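Side-chain contacts in Lmo1499 protein (Listeria monocytogenes, PDB 4IIW), which probably acts as a membrane-bound lytic transglycosylase that cuts nascent peptidoglycan strands endolytically and so terminates their elongation: residues 53-56 / 57-61; 90-93 / 94-97; 96-99 / 100-103; 186-189 / 190-194; 223-226 / 227-231. All blocks are in the same frame, centred on the assembly; numbering follows the deposited sequence.

Contact 1 (53-56 / 57-61)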
loop_
_atom_site.group_PDB
_atom_site.type_symbol
_atom_site.label_atom_id
_atom_site.label_comp_id
_atom_site.label_asym_id
_atom_site.label_seq_id
_atom_site.Cartn_x
_atom_site.Cartn_y
_atom_site.Cartn_z
ATOM N N SER B 53 -11.533 -12.840 2.907
ATOM C CA SER B 53 -10.300 -12.829 2.133
ATOM C C SER B 53 -9.737 -14.239 1.961
ATOM O O SER B 53 -9.360 -14.648 0.869
ATOM C CB SER B 53 -9.247 -11.965 2.846
ATOM O OG SER B 53 -9.707 -10.635 3.016
ATOM N N THR B 54 -9.700 -14.980 3.057
ATOM C CA THR B 54 -9.115 -16.308 3.071
ATOM C C THR B 54 -9.946 -17.314 2.285
ATOM O O THR B 54 -9.380 -18.217 1.644
ATOM C CB THR B 54 -8.888 -16.741 4.520
ATOM O OG1 THR B 54 -8.063 -15.755 5.135
ATOM C CG2 THR B 54 -8.208 -18.096 4.618
ATOM N N ILE B 55 -11.273 -17.173 2.307
ATOM C CA ILE B 55 -12.112 -18.052 1.485
ATOM C C ILE B 55 -11.830 -17.765 -0.004
ATOM O O ILE B 55 -11.718 -18.701 -0.793
ATOM C CB ILE B 55 -13.600 -17.909 1.793
ATOM C CG1 ILE B 55 -13.907 -18.425 3.200
ATOM C CG2 ILE B 55 -14.424 -18.728 0.821
ATOM C CD1 ILE B 55 -15.219 -17.902 3.719
ATOM N N LEU B 56 -11.701 -16.487 -0.384
ATOM C CA LEU B 56 -11.390 -16.145 -1.767
ATOM C C LEU B 56 -10.060 -16.767 -2.215
ATOM O O LEU B 56 -9.942 -17.297 -3.336
ATOM C CB LEU B 56 -11.345 -14.626 -1.968
ATOM C CG LEU B 56 -12.691 -13.881 -1.851
ATOM C CD1 LEU B 56 -12.503 -12.344 -1.911
ATOM C CD2 LEU B 56 -13.681 -14.340 -2.933
ATOM N N GLU B 57 -9.059 -16.709 -1.342
ATOM C CA GLU B 57 -7.734 -17.258 -1.653
ATOM C C GLU B 57 -7.845 -18.786 -1.736
ATOM O O GLU B 57 -7.331 -19.404 -2.678
ATOM C CB GLU B 57 -6.686 -16.812 -0.612
ATOM C CG GLU B 57 -5.233 -17.210 -0.948
ATOM C CD GLU B 57 -4.250 -16.924 0.209
ATOM O OE1 GLU B 57 -4.297 -15.826 0.824
ATOM O OE2 GLU B 57 -3.428 -17.813 0.504
ATOM N N ASP B 58 -8.511 -19.388 -0.754
ATOM C CA ASP B 58 -8.722 -20.848 -0.765
ATOM C C ASP B 58 -9.334 -21.289 -2.085
ATOM O O ASP B 58 -8.898 -22.263 -2.675
ATOM C CB ASP B 58 -9.678 -21.325 0.364
ATOM C CG ASP B 58 -9.056 -21.257 1.764
ATOM O OD1 ASP B 58 -7.816 -21.078 1.896
ATOM O OD2 ASP B 58 -9.838 -21.393 2.742
ATOM N N LYS B 59 -10.349 -20.552 -2.539
ATOM C CA LYS B 59 -11.065 -20.883 -3.775
ATOM C C LYS B 59 -10.376 -20.416 -5.063
ATOM O O LYS B 59 -10.913 -20.578 -6.159
ATOM C CB LYS B 59 -12.499 -20.373 -3.684
ATOM C CG LYS B 59 -13.366 -21.210 -2.733
ATOM C CD LYS B 59 -13.521 -22.640 -3.290
ATOM C CE LYS B 59 -14.512 -23.497 -2.515
ATOM N NZ LYS B 59 -14.667 -24.843 -3.134
ATOM N N LYS B 60 -9.190 -19.833 -4.900
ATOM C CA LYS B 60 -8.343 -19.391 -6.005
ATOM C C LYS B 60 -8.968 -18.313 -6.869
ATOM O O LYS B 60 -8.766 -18.297 -8.067
ATOM C CB LYS B 60 -7.925 -20.591 -6.859
ATOM C CG LYS B 60 -7.181 -21.642 -6.090
ATOM C CD LYS B 60 -7.081 -22.911 -6.898
ATOM C CE LYS B 60 -6.446 -24.037 -6.098
ATOM N NZ LYS B 60 -6.560 -25.354 -6.820
ATOM N N VAL B 61 -9.731 -17.425 -6.256
ATOM C CA VAL B 61 -10.334 -16.310 -6.976
ATOM C C VAL B 61 -9.347 -15.147 -6.882
ATOM O O VAL B 61 -9.237 -14.321 -7.784
ATOM C CB VAL B 61 -11.690 -15.911 -6.360
ATOM C CG1 VAL B 61 -12.236 -14.646 -7.015
ATOM C CG2 VAL B 61 -12.667 -17.065 -6.451
#
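A Schellman motif ends helix 49-58 here and folds Val61 back onto Leu56. Lys60, at positive phi, turns the chain. Its amide bonds to Glu57 O at 2.9 Å, while Val61 N reaches past it to Leu56 O, also at 2.9 Å and nearly straight (165°). The same reversal brings Val61 CB within 4.3 Å of Leu56 CD2, the apolar contact that commonly accompanies this cap. Upstream, ordinary helix bonds such as Lys59 N to Ile55 O (2.9 Å) continue into the last turn. Leu56 and Val61 both reach Leu87 of strand 83-87, and Leu56 also touches Phe68 of helix 65-75. Glu57 runs out extended, with CG anti to the backbone N (chi1 -173°), and its OE1 accepts from Ala65 N and pairs with Ser50 of the second subunit; a bound sulfate ion lies close by. Thr54 OG1 bonds to Ser50 O of its own chain and to Thr54 OG1 of the second subunit. Asp58 N donates to Thr54 O at 2.8 Å, and the Asp58 carboxylate crosses the end of Thr54, with CG2 lying 4.1 Å from OD1.

Contact 2 (90-93 / 94-97); sequences AMNT and DQIV
Met91 and Ile96 touch across the start of helix 93-102, on either side of the N-cap residue Asn92 in the sequence. They stand at the positions of a hydrophobic staple, and this is the tighter part of the contact. The selenomethionine meets its partners with the middle of its chain: CG lies 3.8 Å from Ile96 CG1 and 3.9 Å from Gln95 CB, while SE also nears Ile96 CG1. Trans torsions at chi1 and chi2 carry the chain out along the first turn before it bends at SE. Ile96 passes it at a slant, and its CD1 rests 3.6 Å from Met91 O.

The capping side is looser and more open to solvent. Asn92 OD1 accepts from Asp94 N at 3.1 Å, a weak and bent bond (126°). The Asn92 amide and the Asp94 carboxylate point the same way, side by side, with their planes 67° apart. Gln95 runs alongside Asn92, its OE1 3.6 Å from Asn92 CB. Firmer are the backbone bonds, Ile96 N to Asn92 O and Val97 N to Thr93 O at 3.0 Å.

The third subunit covers the helix start: its Tyr74 O is bonded to Thr93 OG1, and its Asn76 donates to Met91 O. Within the chain, Thr93 and Val97 face Phe68 of helix 65-75, whereas Ile96 packs on Val61 and Ile62 of the loop after helix 49-58.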
loop_
_atom_site.group_PDB
_atom_site.type_symbol
_atom_site.label_atom_id
_atom_site.label_comp_id
_atom_site.label_asym_id
_atom_site.label_seq_id
_atom_site.Cartn_x
_atom_site.Cartn_y
_atom_site.Cartn_z
ATOM N N ALA B 90 -9.113 -13.777 -11.551
ATOM C CA ALA B 90 -8.648 -12.608 -12.295
ATOM C C ALA B 90 -9.730 -11.532 -12.397
ATOM O O ALA B 90 -9.496 -10.485 -13.008
ATOM C CB ALA B 90 -8.132 -12.996 -13.679
HETATM N N MSE B 91 -10.907 -11.803 -11.817
HETATM C CA MSE B 91 -12.001 -10.842 -11.760
HETATM C C MSE B 91 -11.439 -9.672 -10.971
HETATM O O MSE B 91 -10.890 -9.844 -9.884
HETATM C CB MSE B 91 -13.237 -11.456 -11.068
HETATM C CG MSE B 91 -14.409 -10.496 -10.776
HETATM SE SE MSE B 91 -16.078 -11.365 -10.130
HETATM C CE MSE B 91 -16.570 -12.226 -11.796
ATOM N N ASN B 92 -11.522 -8.493 -11.560
ATOM C CA ASN B 92 -11.029 -7.288 -10.952
ATOM C C ASN B 92 -11.546 -7.197 -9.519
ATOM O O ASN B 92 -12.722 -7.438 -9.277
ATOM C CB ASN B 92 -11.496 -6.085 -11.774
ATOM C CG ASN B 92 -11.144 -4.778 -11.128
ATOM O OD1 ASN B 92 -12.029 -4.073 -10.631
ATOM N ND2 ASN B 92 -9.837 -4.467 -11.060
ATOM N N THR B 93 -10.662 -6.848 -8.582
ATOM C CA THR B 93 -10.995 -6.742 -7.162
ATOM C C THR B 93 -12.221 -5.873 -6.905
ATOM O O THR B 93 -13.039 -6.169 -6.029
ATOM C CB THR B 93 -9.798 -6.125 -6.359
ATOM O OG1 THR B 93 -8.583 -6.753 -6.762
ATOM C CG2 THR B 93 -9.990 -6.257 -4.829
ATOM N N ASP B 94 -12.335 -4.780 -7.652
ATOM C CA ASP B 94 -13.468 -3.864 -7.491
ATOM C C ASP B 94 -14.783 -4.569 -7.766
ATOM O O ASP B 94 -15.757 -4.348 -7.055
ATOM C CB ASP B 94 -13.357 -2.664 -8.431
ATOM C CG ASP B 94 -14.444 -1.640 -8.185
ATOM O OD1 ASP B 94 -14.646 -1.269 -6.996
ATOM O OD2 ASP B 94 -15.092 -1.197 -9.175
ATOM N N GLN B 95 -14.824 -5.392 -8.809
ATOM C CA GLN B 95 -16.048 -6.108 -9.137
ATOM C C GLN B 95 -16.385 -7.093 -8.046
ATOM O O GLN B 95 -17.549 -7.218 -7.674
ATOM C CB GLN B 95 -15.935 -6.869 -10.447
ATOM C CG GLN B 95 -15.680 -5.992 -11.652
ATOM C CD GLN B 95 -15.548 -6.808 -12.919
ATOM O OE1 GLN B 95 -14.525 -6.730 -13.615
ATOM N NE2 GLN B 95 -16.563 -7.646 -13.205
ATOM N N ILE B 96 -15.378 -7.788 -7.519
ATOM C CA ILE B 96 -15.649 -8.788 -6.504
ATOM C C ILE B 96 -16.346 -8.113 -5.360
ATOM O O ILE B 96 -17.465 -8.461 -5.001
ATOM C CB ILE B 96 -14.392 -9.477 -5.980
ATOM C CG1 ILE B 96 -13.671 -10.223 -7.107
ATOM C CG2 ILE B 96 -14.769 -10.457 -4.906
ATOM C CD1 ILE B 96 -12.284 -10.752 -6.729
ATOM N N VAL B 97 -15.682 -7.098 -4.828
ATOM C CA VAL B 97 -16.167 -6.342 -3.687
ATOM C C VAL B 97 -17.530 -5.724 -3.954
ATOM O O VAL B 97 -18.398 -5.737 -3.101
ATOM C CB VAL B 97 -15.113 -5.287 -3.315
ATOM C CG1 VAL B 97 -15.614 -4.321 -2.252
ATOM C CG2 VAL B 97 -13.847 -6.009 -2.870
#

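Contact 3 (96-99 / 100-103); sequences IVKK and MQEG
Gln101 N donates to Val97 O at 2.9 Å, nearly along the C=O axis, in the second half of helix 93-102. The glutamine side chain then runs back over the same turn: CG lies 3.4 Å from Val97 O, and the amide carbonyl end reaches Val97 CG1, with OE1 at 4.0 Å. Its NE2 turns to other partners, a hydrogen bond to Asn79 and a weak one to Asp77, which hold the amide against the loop before strand 83-87.

The next residue, Glu102, is extended beyond CG and crosses Lys98 at a slant. Its OE2 comes to 3.9 Å from Lys98 CG, but Lys98 NZ is 6.4 Å from that oxygen, so the meeting is with the aliphatic stem and any attraction between the charges is probably modest. NZ has a long, weak ion pair with Asp94 instead. A Schellman motif closes the helix: Gly103, with phi of 72°, is its C-prime residue, Gly103 N bonds weakly to Met100 O, and Lys104 N returns to Lys99 O.

On the buried face Met100 and Ile96 run side by side in the same direction. The selenomethionine is fully extended beyond CG (chi2 -180°, chi3 178°), which sets CE 4.2 Å from Ile96 CG2. That chain enters the interior between Tyr85 and Leu87 of strand 83-87 and Ile52 and Leu56 of helix 49-58.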
loop_
_atom_site.group_PDB
_atom_site.type_symbol
_atom_site.label_atom_id
_atom_site.label_comp_id
_atom_site.label_asym_id
_atom_site.label_seq_id
_atom_site.Cartn_x
_atom_site.Cartn_y
_atom_site.Cartn_z
ATOM N N ILE B 96 -15.378 -7.788 -7.519
ATOM C CA ILE B 96 -15.649 -8.788 -6.504
ATOM C C ILE B 96 -16.346 -8.113 -5.360
ATOM O O ILE B 96 -17.465 -8.461 -5.001
ATOM C CB ILE B 96 -14.392 -9.477 -5.980
ATOM C CG1 ILE B 96 -13.671 -10.223 -7.107
ATOM C CG2 ILE B 96 -14.769 -10.457 -4.906
ATOM C CD1 ILE B 96 -12.284 -10.752 -6.729
ATOM N N VAL B 97 -15.682 -7.098 -4.828
ATOM C CA VAL B 97 -16.167 -6.342 -3.687
ATOM C C VAL B 97 -17.530 -5.724 -3.954
ATOM O O VAL B 97 -18.398 -5.737 -3.101
ATOM C CB VAL B 97 -15.113 -5.287 -3.315
ATOM C CG1 VAL B 97 -15.614 -4.321 -2.252
ATOM C CG2 VAL B 97 -13.847 -6.009 -2.870
ATOM N N LYS B 98 -17.731 -5.246 -5.165
ATOM C CA LYS B 98 -18.988 -4.598 -5.536
ATOM C C LYS B 98 -20.173 -5.594 -5.502
ATOM O O LYS B 98 -21.260 -5.235 -5.070
ATOM C CB LYS B 98 -18.825 -3.925 -6.903
ATOM C CG LYS B 98 -19.298 -2.462 -6.924
ATOM C CD LYS B 98 -18.541 -1.644 -8.012
ATOM C CE LYS B 98 -18.651 -0.122 -7.797
ATOM N NZ LYS B 98 -17.833 0.658 -8.780
ATOM N N LYS B 99 -19.953 -6.835 -5.940
ATOM C CA LYS B 99 -20.984 -7.886 -5.866
ATOM C C LYS B 99 -21.367 -8.184 -4.417
ATOM O O LYS B 99 -22.543 -8.316 -4.090
ATOM C CB LYS B 99 -20.527 -9.198 -6.520
ATOM C CG LYS B 99 -20.782 -9.351 -8.024
ATOM C CD LYS B 99 -20.274 -10.725 -8.518
ATOM C CE LYS B 99 -20.813 -11.124 -9.899
ATOM N NZ LYS B 99 -22.248 -11.522 -9.867
HETATM N N MSE B 100 -20.377 -8.301 -3.548
HETATM C CA MSE B 100 -20.647 -8.576 -2.137
HETATM C C MSE B 100 -21.330 -7.391 -1.427
HETATM O O MSE B 100 -22.200 -7.592 -0.598
HETATM C CB MSE B 100 -19.364 -8.998 -1.419
HETATM C CG MSE B 100 -18.786 -10.304 -1.947
HETATM SE SE MSE B 100 -17.167 -10.912 -1.079
HETATM C CE MSE B 100 -16.945 -12.550 -2.045
ATOM N N GLN B 101 -20.940 -6.169 -1.757
ATOM C CA GLN B 101 -21.566 -4.991 -1.164
ATOM C C GLN B 101 -23.042 -4.962 -1.501
ATOM O O GLN B 101 -23.889 -4.856 -0.615
ATOM C CB GLN B 101 -20.908 -3.687 -1.646
ATOM C CG GLN B 101 -19.557 -3.393 -0.998
ATOM C CD GLN B 101 -18.982 -2.056 -1.425
ATOM O OE1 GLN B 101 -18.681 -1.846 -2.601
ATOM N NE2 GLN B 101 -18.801 -1.155 -0.465
ATOM N N GLU B 102 -23.334 -5.060 -2.793
ATOM C CA GLU B 102 -24.714 -5.058 -3.295
ATOM C C GLU B 102 -25.438 -6.365 -2.981
ATOM O O GLU B 102 -26.654 -6.430 -3.025
ATOM C CB GLU B 102 -24.721 -4.817 -4.808
ATOM C CG GLU B 102 -24.212 -3.434 -5.215
ATOM C CD GLU B 102 -23.878 -3.331 -6.703
ATOM O OE1 GLU B 102 -24.261 -4.232 -7.472
ATOM O OE2 GLU B 102 -23.211 -2.350 -7.101
ATOM N N GLY B 103 -24.683 -7.406 -2.673
ATOM C CA GLY B 103 -25.265 -8.695 -2.341
ATOM C C GLY B 103 -25.861 -9.392 -3.544
ATOM O O GLY B 103 -26.901 -10.044 -3.427
#

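Contact 4 (186-189 / 190-194)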
loop_
_atom_site.group_PDB
_atom_site.type_symbol
_atom_site.label_atom_id
_atom_site.label_comp_id
_atom_site.label_asym_id
_atom_site.label_seq_id
_atom_site.Cartn_x
_atom_site.Cartn_y
_atom_site.Cartn_z
ATOM N N THR B 186 -43.489 -12.834 -13.851
ATOM C CA THR B 186 -42.432 -11.848 -13.625
ATOM C C THR B 186 -42.177 -11.526 -12.115
ATOM O O THR B 186 -41.041 -11.710 -11.628
ATOM C CB THR B 186 -42.696 -10.571 -14.508
ATOM O OG1 THR B 186 -43.976 -10.010 -14.200
ATOM C CG2 THR B 186 -42.694 -10.946 -16.005
ATOM N N ASP B 187 -43.196 -11.047 -11.385
ATOM C CA ASP B 187 -43.058 -10.779 -9.920
ATOM C C ASP B 187 -43.967 -11.749 -9.192
ATOM O O ASP B 187 -44.884 -11.374 -8.463
ATOM C CB ASP B 187 -43.421 -9.336 -9.538
ATOM C CG ASP B 187 -42.329 -8.331 -9.884
ATOM O OD1 ASP B 187 -42.641 -7.110 -9.898
ATOM O OD2 ASP B 187 -41.169 -8.754 -10.130
ATOM N N VAL B 188 -43.699 -13.017 -9.401
ATOM C CA VAL B 188 -44.509 -14.048 -8.839
ATOM C C VAL B 188 -44.720 -13.831 -7.339
ATOM O O VAL B 188 -43.767 -13.611 -6.596
ATOM C CB VAL B 188 -43.898 -15.406 -9.201
ATOM C CG1 VAL B 188 -44.372 -16.457 -8.318
ATOM C CG2 VAL B 188 -44.211 -15.712 -10.644
ATOM N N SER B 189 -45.984 -13.881 -6.912
ATOM C CA SER B 189 -46.342 -13.668 -5.513
ATOM C C SER B 189 -46.159 -14.916 -4.719
ATOM O O SER B 189 -46.200 -16.014 -5.252
ATOM C CB SER B 189 -47.799 -13.246 -5.354
ATOM O OG SER B 189 -48.681 -14.346 -5.572
ATOM N N ALA B 190 -45.989 -14.734 -3.421
ATOM C CA ALA B 190 -45.839 -15.836 -2.507
ATOM C C ALA B 190 -47.074 -16.758 -2.582
ATOM O O ALA B 190 -46.946 -17.991 -2.509
ATOM C CB ALA B 190 -45.623 -15.316 -1.075
ATOM N N GLU B 191 -48.258 -16.155 -2.749
ATOM C CA GLU B 191 -49.498 -16.925 -2.845
ATOM C C GLU B 191 -49.485 -17.858 -4.050
ATOM O O GLU B 191 -49.885 -19.028 -3.929
ATOM C CB GLU B 191 -50.732 -16.028 -2.889
ATOM C CG GLU B 191 -51.033 -15.246 -1.601
ATOM C CD GLU B 191 -50.122 -14.029 -1.386
ATOM O OE1 GLU B 191 -49.410 -13.626 -2.336
ATOM O OE2 GLU B 191 -50.147 -13.455 -0.269
ATOM N N GLN B 192 -49.038 -17.368 -5.207
ATOM C CA GLN B 192 -48.989 -18.214 -6.407
ATOM C C GLN B 192 -48.085 -19.399 -6.184
ATOM O O GLN B 192 -48.431 -20.521 -6.526
ATOM C CB GLN B 192 -48.494 -17.443 -7.647
ATOM C CG GLN B 192 -48.339 -18.356 -8.872
ATOM C CD GLN B 192 -47.983 -17.660 -10.204
ATOM O OE1 GLN B 192 -47.731 -18.362 -11.189
ATOM N NE2 GLN B 192 -47.945 -16.306 -10.242
ATOM N N ILE B 193 -46.915 -19.133 -5.608
ATOM C CA ILE B 193 -45.921 -20.163 -5.373
ATOM C C ILE B 193 -46.416 -21.221 -4.398
ATOM O O ILE B 193 -46.361 -22.435 -4.678
ATOM C CB ILE B 193 -44.647 -19.547 -4.820
ATOM C CG1 ILE B 193 -44.037 -18.602 -5.867
ATOM C CG2 ILE B 193 -43.653 -20.639 -4.423
ATOM C CD1 ILE B 193 -42.815 -17.817 -5.387
ATOM N N ILE B 194 -46.899 -20.767 -3.249
ATOM C CA ILE B 194 -47.401 -21.683 -2.241
ATOM C C ILE B 194 -48.534 -22.520 -2.846
ATOM O O ILE B 194 -48.595 -23.726 -2.651
ATOM C CB ILE B 194 -47.854 -20.917 -0.982
ATOM C CG1 ILE B 194 -46.646 -20.207 -0.363
ATOM C CG2 ILE B 194 -48.469 -21.857 0.044
ATOM C CD1 ILE B 194 -47.018 -19.073 0.573
#
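Val188 and Ile193 make the apolar part of this helix start, Ser189 the polar part. The two apolar residues flank the first turn of helix 190-204 as a hydrophobic staple: the chains cross at about a right angle, and Val188 CG1 meets Ile193 CG1 at 3.3 Å and CD1 at 3.6 Å. The other branch, Val188 CG2, lies 3.8 Å from Gln192 NE2 at the end of an extended chain. Phe183 touches all three of these side chains.

Among the hydrogen bonds, the cap comes first. Ser189 is the N-cap, its OG placed between the backbone N and the carbonyl carbon (chi1 74°) and accepting from Gln192 N at 3.1 Å, fairly straight at 163°. Ser189 O accepts from Ile193 N at 3.2 Å. The hydroxyl donates weakly to Glu191 OE1 at 3.4 Å; Glu191 folds round at chi2 to offer it, while its OE2 bonds to Thr141 of helix 135-143.

Ser189 OG thus accepts from a first-turn amide while donating a weak hydrogen bond to a carboxylate. With Glu191 beside the positive end of the helix dipole, the charge there is probably favourable.

Contact 5 (223-226 / 227-231)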
loop_
_atom_site.group_PDB
_atom_site.type_symbol
_atom_site.label_atom_id
_atom_site.label_comp_id
_atom_site.label_asym_id
_atom_site.label_seq_id
_atom_site.Cartn_x
_atom_site.Cartn_y
_atom_site.Cartn_z
ATOM N N LEU B 223 -50.223 -37.344 6.765
ATOM C CA LEU B 223 -49.046 -36.505 6.596
ATOM C C LEU B 223 -48.299 -36.310 7.900
ATOM O O LEU B 223 -47.091 -36.066 7.885
ATOM C CB LEU B 223 -49.413 -35.157 5.962
ATOM C CG LEU B 223 -49.987 -35.296 4.545
ATOM C CD1 LEU B 223 -50.467 -33.951 4.032
ATOM C CD2 LEU B 223 -48.941 -35.890 3.630
ATOM N N THR B 224 -48.991 -36.443 9.029
ATOM C CA THR B 224 -48.330 -36.313 10.319
ATOM C C THR B 224 -47.362 -37.489 10.518
ATOM O O THR B 224 -46.154 -37.285 10.811
ATOM C CB THR B 224 -49.343 -36.230 11.446
ATOM O OG1 THR B 224 -50.145 -35.053 11.264
ATOM C CG2 THR B 224 -48.639 -36.160 12.792
HETATM N N MSE B 225 -47.872 -38.715 10.353
HETATM C CA MSE B 225 -47.007 -39.905 10.454
HETATM C C MSE B 225 -45.884 -39.844 9.497
HETATM O O MSE B 225 -44.756 -40.142 9.846
HETATM C CB MSE B 225 -47.733 -41.213 10.148
HETATM C CG MSE B 225 -47.930 -42.062 11.328
HETATM SE SE MSE B 225 -46.268 -42.687 12.137
HETATM C CE MSE B 225 -47.238 -43.553 13.572
ATOM N N SER B 226 -46.205 -39.518 8.260
ATOM C CA SER B 226 -45.183 -39.452 7.240
ATOM C C SER B 226 -44.043 -38.563 7.704
ATOM O O SER B 226 -42.896 -38.960 7.586
ATOM C CB SER B 226 -45.762 -38.947 5.919
ATOM O OG SER B 226 -46.714 -39.866 5.427
ATOM N N SER B 227 -44.363 -37.401 8.280
ATOM C CA SER B 227 -43.325 -36.452 8.696
ATOM C C SER B 227 -42.439 -36.937 9.842
ATOM O O SER B 227 -41.214 -36.728 9.810
ATOM C CB SER B 227 -43.918 -35.087 9.068
ATOM O OG SER B 227 -44.737 -35.196 10.203
ATOM N N ILE B 228 -43.034 -37.554 10.866
ATOM C CA ILE B 228 -42.222 -38.028 11.981
ATOM C C ILE B 228 -41.341 -39.173 11.487
ATOM O O ILE B 228 -40.230 -39.369 12.005
ATOM C CB ILE B 228 -43.039 -38.387 13.241
ATOM C CG1 ILE B 228 -43.933 -39.592 13.040
ATOM C CG2 ILE B 228 -43.903 -37.222 13.658
ATOM C CD1 ILE B 228 -44.710 -39.958 14.310
ATOM N N ILE B 229 -41.823 -39.905 10.475
ATOM C CA ILE B 229 -41.037 -40.989 9.859
ATOM C C ILE B 229 -39.898 -40.371 9.056
ATOM O O ILE B 229 -38.759 -40.834 9.143
ATOM C CB ILE B 229 -41.877 -41.920 8.923
ATOM C CG1 ILE B 229 -42.960 -42.675 9.700
ATOM C CG2 ILE B 229 -41.002 -42.952 8.253
ATOM C CD1 ILE B 229 -43.935 -43.464 8.801
ATOM N N GLU B 230 -40.209 -39.318 8.292
ATOM C CA GLU B 230 -39.203 -38.626 7.464
ATOM C C GLU B 230 -38.011 -38.106 8.283
ATOM O O GLU B 230 -36.871 -38.426 7.977
ATOM C CB GLU B 230 -39.822 -37.458 6.695
ATOM C CG GLU B 230 -38.875 -36.787 5.678
ATOM C CD GLU B 230 -38.692 -37.594 4.397
ATOM O OE1 GLU B 230 -39.600 -38.374 4.056
ATOM O OE2 GLU B 230 -37.650 -37.429 3.707
ATOM N N LYS B 231 -38.280 -37.327 9.331
ATOM C CA LYS B 231 -37.206 -36.752 10.142
ATOM C C LYS B 231 -36.396 -37.783 10.941
ATOM O O LYS B 231 -35.309 -37.464 11.406
ATOM C CB LYS B 231 -37.736 -35.674 11.103
ATOM C CG LYS B 231 -38.430 -34.479 10.455
ATOM C CD LYS B 231 -37.597 -33.804 9.378
ATOM C CE LYS B 231 -36.256 -33.266 9.881
ATOM N NZ LYS B 231 -35.445 -32.677 8.752
#
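Met225, Ser226 and Ser227, three successive residues of helix 219-232, carry most of this contact, each reaching the turn that follows or precedes it. The selenomethionine Met225 bends at chi2 and lays SE against two isoleucines, 3.8 Å from Ile228 CD1 and 4.1 Å from Ile229 CG1. Ile228 crosses it at a slant: CG1 sits between the backbone N and the carbonyl carbon (chi1 67°), from where the extended end runs to the selenium.

Ser227 meets the preceding turn with its hydroxyl. OG donates to Thr224 O at 2.6 Å, tilted from the carbonyl plane, and is also bonded to Ile297 N, which ties a loop to the helix. Thr224 O takes Ile228 N as well, at 3.1 Å and nearly on the line of the C=O bond. Two donors therefore grip this buried carbonyl.

Ser226 contributes chiefly its backbone: its O accepts from Glu230 N at 2.8 Å, while its OG turns back to Phe222 O. The side chain of Ser226 leads away from the following turn, though its CB still lies 3.1 Å from Ser227 N. The helix ends at Glu232, predicted to be important for catalytic activity, and the side chain of Ile228 is about 6 Å from that of Glu232.

Met225 and Ile228 pack on Phe246 of helix 239-251, Ser226 and Leu223 on Met305 of helix 302-309, and Ile228 on Thr261 of helix 259-265.

The five contacts follow one another along the chain in number order. Contacts 1, 2 and 3 form one cluster, with centres 9 to 15 Å apart: contacts 2 and 3 share Ile96 and Val97 on helix 93-102, and contact 1, at the end of helix 49-58, packs against it, Leu56 CD2 lying 3.8 Å from Met100 CE. Contact 4 opens helix 190-204, with its centre 27 Å from that of contact 3. Contact 5, on helix 219-232, lies across the chain's centre from the cluster, its centre 41 to 47 Å away. The cluster, where neighbouring subunits touch all three contacts, is therefore distant from contact 5 and from Glu232, predicted to be important for catalytic activity.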